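Local coordinates for beta-glucoside kinase (Listeria monocytogenes, PDB 4HTL), which catalyses the ATP-dependent phosphorylation of cellobiose to cellobiose-6'-phosphate and may also regulate transcription of the cellobiose uptake operon, at residues T179-V182 / L183-Q186; T191-L195 / E196-G200. One frame throughout, in Å; residues are numbered along the deposited sequence.

Interaction 1 of 2, residues T179-V182 / L183-Q186; sequences TMLV and LRRQ
Leu183 N donates to Thr179 O at 3.0 Å, the first main-chain bond of helix 180-191. The side chain of Leu183 starts beside its backbone N (chi1 -82°), which brings CG over Thr179 O and CD1 to 4.2 Å from the selenium, SE, of Met180, a selenomethionine bent at both chi2 and chi3. This is a loose apolar touch; Leu183 also packs on Leu217, Ile218 and Phe221 of helix 212-236. Arg184 N bonds to Met180 O at 3.2 Å, and its aliphatic CG lies over the same carbonyl oxygen. The chain then bends at chi3 (54°), and NH1 comes within 3.6 Å of Leu181 CD1, obliquely to the guanidinium plane, while NE is hydrogen-bonded to Ile198 O.

The run of i to i+4 bonds identifies the first turns of an alpha-helix, and Thr179 is its N-cap: Thr179 OG1 accepts from Val182 N at 3.0 Å with an N-H...O angle of 162°, satisfying an amide that has no helical carbonyl before it. Thr133 O makes a further, weak bond to that hydroxyl.

Arg185 N reaches Leu181 O at 2.9 Å, a nearly straight bond, and its CG passes that oxygen on the way to Leu181 CD1. Gln186 N continues the series to Val182 O. Beyond CG the Gln186 chain is extended, laying its amide against one branch of Val182: NE2 is 3.3 Å from CG1, a contact of a polar nitrogen with a methyl group, while Gln186 also packs on Leu217.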
# COMPACT_ATOMS: atom_id res chain seq x y z
N THR A 179 19.67 -2.54 -1.69
CA THR A 179 19.89 -1.89 -2.99
C THR A 179 21.21 -2.38 -3.55
O THR A 179 22.06 -2.94 -2.81
CB THR A 179 19.95 -0.34 -2.91
OG1 THR A 179 21.15 0.08 -2.27
CG2 THR A 179 18.72 0.25 -2.12
N MSE A 180 21.41 -2.15 -4.84
CA MSE A 180 22.69 -2.48 -5.48
C MSE A 180 23.87 -1.69 -4.85
O MSE A 180 24.98 -2.22 -4.71
CB MSE A 180 22.60 -2.23 -6.96
CG MSE A 180 21.51 -3.10 -7.67
SE MSE A 180 21.80 -5.04 -7.70
CE MSE A 180 23.09 -5.01 -9.13
N LEU A 181 23.61 -0.43 -4.47
CA LEU A 181 24.59 0.38 -3.76
C LEU A 181 24.96 -0.21 -2.40
O LEU A 181 26.14 -0.30 -2.06
CB LEU A 181 24.12 1.82 -3.59
CG LEU A 181 25.05 2.79 -2.82
CD1 LEU A 181 26.49 2.84 -3.38
CD2 LEU A 181 24.38 4.18 -2.77
N VAL A 182 23.95 -0.65 -1.63
CA VAL A 182 24.21 -1.24 -0.33
C VAL A 182 25.07 -2.50 -0.52
O VAL A 182 25.99 -2.74 0.27
CB VAL A 182 22.88 -1.54 0.42
CG1 VAL A 182 23.15 -2.48 1.60
CG2 VAL A 182 22.23 -0.24 0.84
N LEU A 183 24.77 -3.32 -1.54
CA LEU A 183 25.57 -4.49 -1.80
C LEU A 183 27.04 -4.17 -1.99
O LEU A 183 27.91 -4.83 -1.38
CB LEU A 183 25.07 -5.26 -3.02
CG LEU A 183 23.89 -6.21 -2.85
CD1 LEU A 183 23.46 -6.71 -4.24
CD2 LEU A 183 24.23 -7.41 -1.92
N ARG A 184 27.31 -3.15 -2.78
CA ARG A 184 28.69 -2.71 -3.03
C ARG A 184 29.34 -2.18 -1.74
O ARG A 184 30.48 -2.52 -1.44
CB ARG A 184 28.75 -1.69 -4.16
CG ARG A 184 28.33 -2.28 -5.50
CD ARG A 184 28.20 -1.21 -6.56
NE ARG A 184 29.44 -0.45 -6.62
CZ ARG A 184 29.59 0.85 -6.34
NH1 ARG A 184 28.55 1.63 -6.06
NH2 ARG A 184 30.81 1.39 -6.40
N ARG A 185 28.59 -1.39 -0.98
CA ARG A 185 29.07 -0.88 0.31
C ARG A 185 29.41 -2.01 1.27
O ARG A 185 30.45 -1.99 1.91
CB ARG A 185 28.04 0.03 0.94
CG ARG A 185 28.00 1.37 0.24
CD ARG A 185 27.08 2.39 0.92
NE ARG A 185 27.29 2.44 2.37
CZ ARG A 185 26.32 2.29 3.28
NH1 ARG A 185 25.05 2.11 2.91
NH2 ARG A 185 26.61 2.34 4.58
N GLN A 186 28.53 -3.00 1.37
CA GLN A 186 28.78 -4.12 2.23
C GLN A 186 30.01 -4.91 1.79
O GLN A 186 30.83 -5.32 2.61
CB GLN A 186 27.58 -5.06 2.27
CG GLN A 186 26.36 -4.47 2.95
CD GLN A 186 25.06 -5.24 2.72
OE1 GLN A 186 24.96 -6.05 1.80
NE2 GLN A 186 24.04 -4.98 3.59

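Interaction 2 of 2, residues T191-L195 / E196-G200; sequences TGRPL and EEITG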
# COMPACT_ATOMS: atom_id res chain seq x y z
N THR A 191 35.49 -6.89 2.54
CA THR A 191 36.78 -7.19 1.92
C THR A 191 37.86 -6.15 2.23
O THR A 191 39.00 -6.41 2.03
CB THR A 191 36.65 -7.28 0.39
OG1 THR A 191 36.21 -6.00 -0.10
CG2 THR A 191 35.66 -8.38 -0.01
N GLY A 192 37.48 -4.97 2.71
CA GLY A 192 38.45 -3.89 2.94
C GLY A 192 38.88 -3.12 1.71
O GLY A 192 39.75 -2.25 1.78
N ARG A 193 38.27 -3.43 0.58
CA ARG A 193 38.59 -2.79 -0.70
C ARG A 193 37.83 -1.49 -0.86
O ARG A 193 36.77 -1.32 -0.26
CB ARG A 193 38.19 -3.73 -1.83
CG ARG A 193 39.02 -5.00 -1.85
CD ARG A 193 38.49 -5.96 -2.89
NE ARG A 193 38.37 -5.30 -4.19
CZ ARG A 193 37.69 -5.79 -5.22
NH1 ARG A 193 37.06 -6.96 -5.12
NH2 ARG A 193 37.63 -5.10 -6.36
N PRO A 194 38.37 -0.56 -1.67
CA PRO A 194 37.63 0.68 -1.92
C PRO A 194 36.33 0.47 -2.72
O PRO A 194 36.30 -0.27 -3.72
CB PRO A 194 38.63 1.56 -2.70
CG PRO A 194 39.64 0.61 -3.25
CD PRO A 194 39.72 -0.54 -2.27
N LEU A 195 35.27 1.12 -2.25
CA LEU A 195 33.95 1.08 -2.86
C LEU A 195 34.02 1.36 -4.35
O LEU A 195 33.39 0.67 -5.14
CB LEU A 195 33.05 2.14 -2.21
CG LEU A 195 31.65 2.24 -2.79
CD1 LEU A 195 30.94 0.91 -2.59
CD2 LEU A 195 30.90 3.40 -2.16
N GLU A 196 34.80 2.37 -4.74
CA GLU A 196 34.84 2.81 -6.14
C GLU A 196 35.34 1.73 -7.10
O GLU A 196 35.03 1.78 -8.29
CB GLU A 196 35.61 4.14 -6.30
CG GLU A 196 37.05 4.15 -5.81
CD GLU A 196 37.20 4.61 -4.36
OE1 GLU A 196 38.26 5.20 -4.06
OE2 GLU A 196 36.27 4.39 -3.53
N GLU A 197 36.07 0.74 -6.56
CA GLU A 197 36.66 -0.37 -7.34
C GLU A 197 35.81 -1.64 -7.37
O GLU A 197 36.19 -2.64 -8.00
CB GLU A 197 38.05 -0.68 -6.79
CG GLU A 197 39.05 0.42 -7.17
CD GLU A 197 40.38 0.31 -6.46
OE1 GLU A 197 40.72 -0.78 -5.94
OE2 GLU A 197 41.08 1.35 -6.41
N ILE A 198 34.67 -1.59 -6.70
CA ILE A 198 33.77 -2.74 -6.62
C ILE A 198 32.57 -2.56 -7.56
O ILE A 198 31.91 -1.51 -7.56
CB ILE A 198 33.29 -2.95 -5.17
CG1 ILE A 198 34.48 -3.29 -4.25
CG2 ILE A 198 32.19 -4.02 -5.09
CD1 ILE A 198 34.17 -3.07 -2.79
N THR A 199 32.27 -3.60 -8.32
CA THR A 199 31.12 -3.64 -9.22
C THR A 199 30.07 -4.63 -8.69
O THR A 199 30.41 -5.61 -8.03
CB THR A 199 31.58 -4.09 -10.62
OG1 THR A 199 32.01 -5.45 -10.55
CG2 THR A 199 32.75 -3.19 -11.13
N GLY A 200 28.80 -4.41 -9.03
CA GLY A 200 27.77 -5.40 -8.75
C GLY A 200 28.06 -6.70 -9.45
O GLY A 200 27.83 -7.78 -8.89
O HOH W 1 40.01 -3.19 -5.39
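Water 1 joins Arg193 to Glu197: it accepts from Arg193 NE at 2.9 Å and donates to Glu197 OE1 at 2.6 Å. The two charged groups do not meet directly, since Arg193 NH2 and Glu197 OE1 are 5.3 Å apart, so the bridging water carries the link. A bend at chi3 turns the guanidinium back over Ile198, whose CG1 sits 4.1 Å above the plane, over the centre of one face. Arg193 NH1 forms a salt bridge with OE2 of Glu202, on helix 200-208.

The carboxylate of Glu197 also lies against the Pro194 ring, with OE1 at 3.2 Å from Pro194 CG. Glu196 comes to the same proline by another route: its CG sits between the backbone N and the carbonyl carbon (chi1 58°), and the bend at chi2 (-92°) then brings the carboxylate back until CD stands 3.8 Å from Pro194 CB.

Two consecutive i to i+3 bonds make the 3-10 turn that carries these side chains. Glu197 N donates to Pro194 O and Ile198 N to Leu195 O, both at 3.0 Å. In each the donor stands well above the carbonyl plane, more than 50° out of it, as the tight turn imposes. Ile198 CG1 and CD1 both lie 3.6 Å from Pro194 O.

The whole segment connects helix 180-191 to helix 200-208. Ile198 packs on Tyr187 and Ala188 of the first helix and Leu195 on Arg184, whereas Thr199 is the N-cap of the second, its OG1 accepting from Glu202 N.

Overall arrangement
Interactions 1 and 2 follow each other along the chain, their centres about 10 Å apart. Interaction 1 is partly buried, about 17 Å from the chain centre, and starts helix 180-191; interaction 2 is a surface contact about 25 Å out, in the loop that leaves the same helix. Regular i to i+4 bonds and a threonine cap dominate the first, whereas the second relies on a 3-10 turn, a bridging water and charged side chains laid on a proline. Arg184 connects them through its bond to Ile198, so the loop folds back onto the start of its own helix. Leu195 CD1 packs 3.7 Å from Arg185 N.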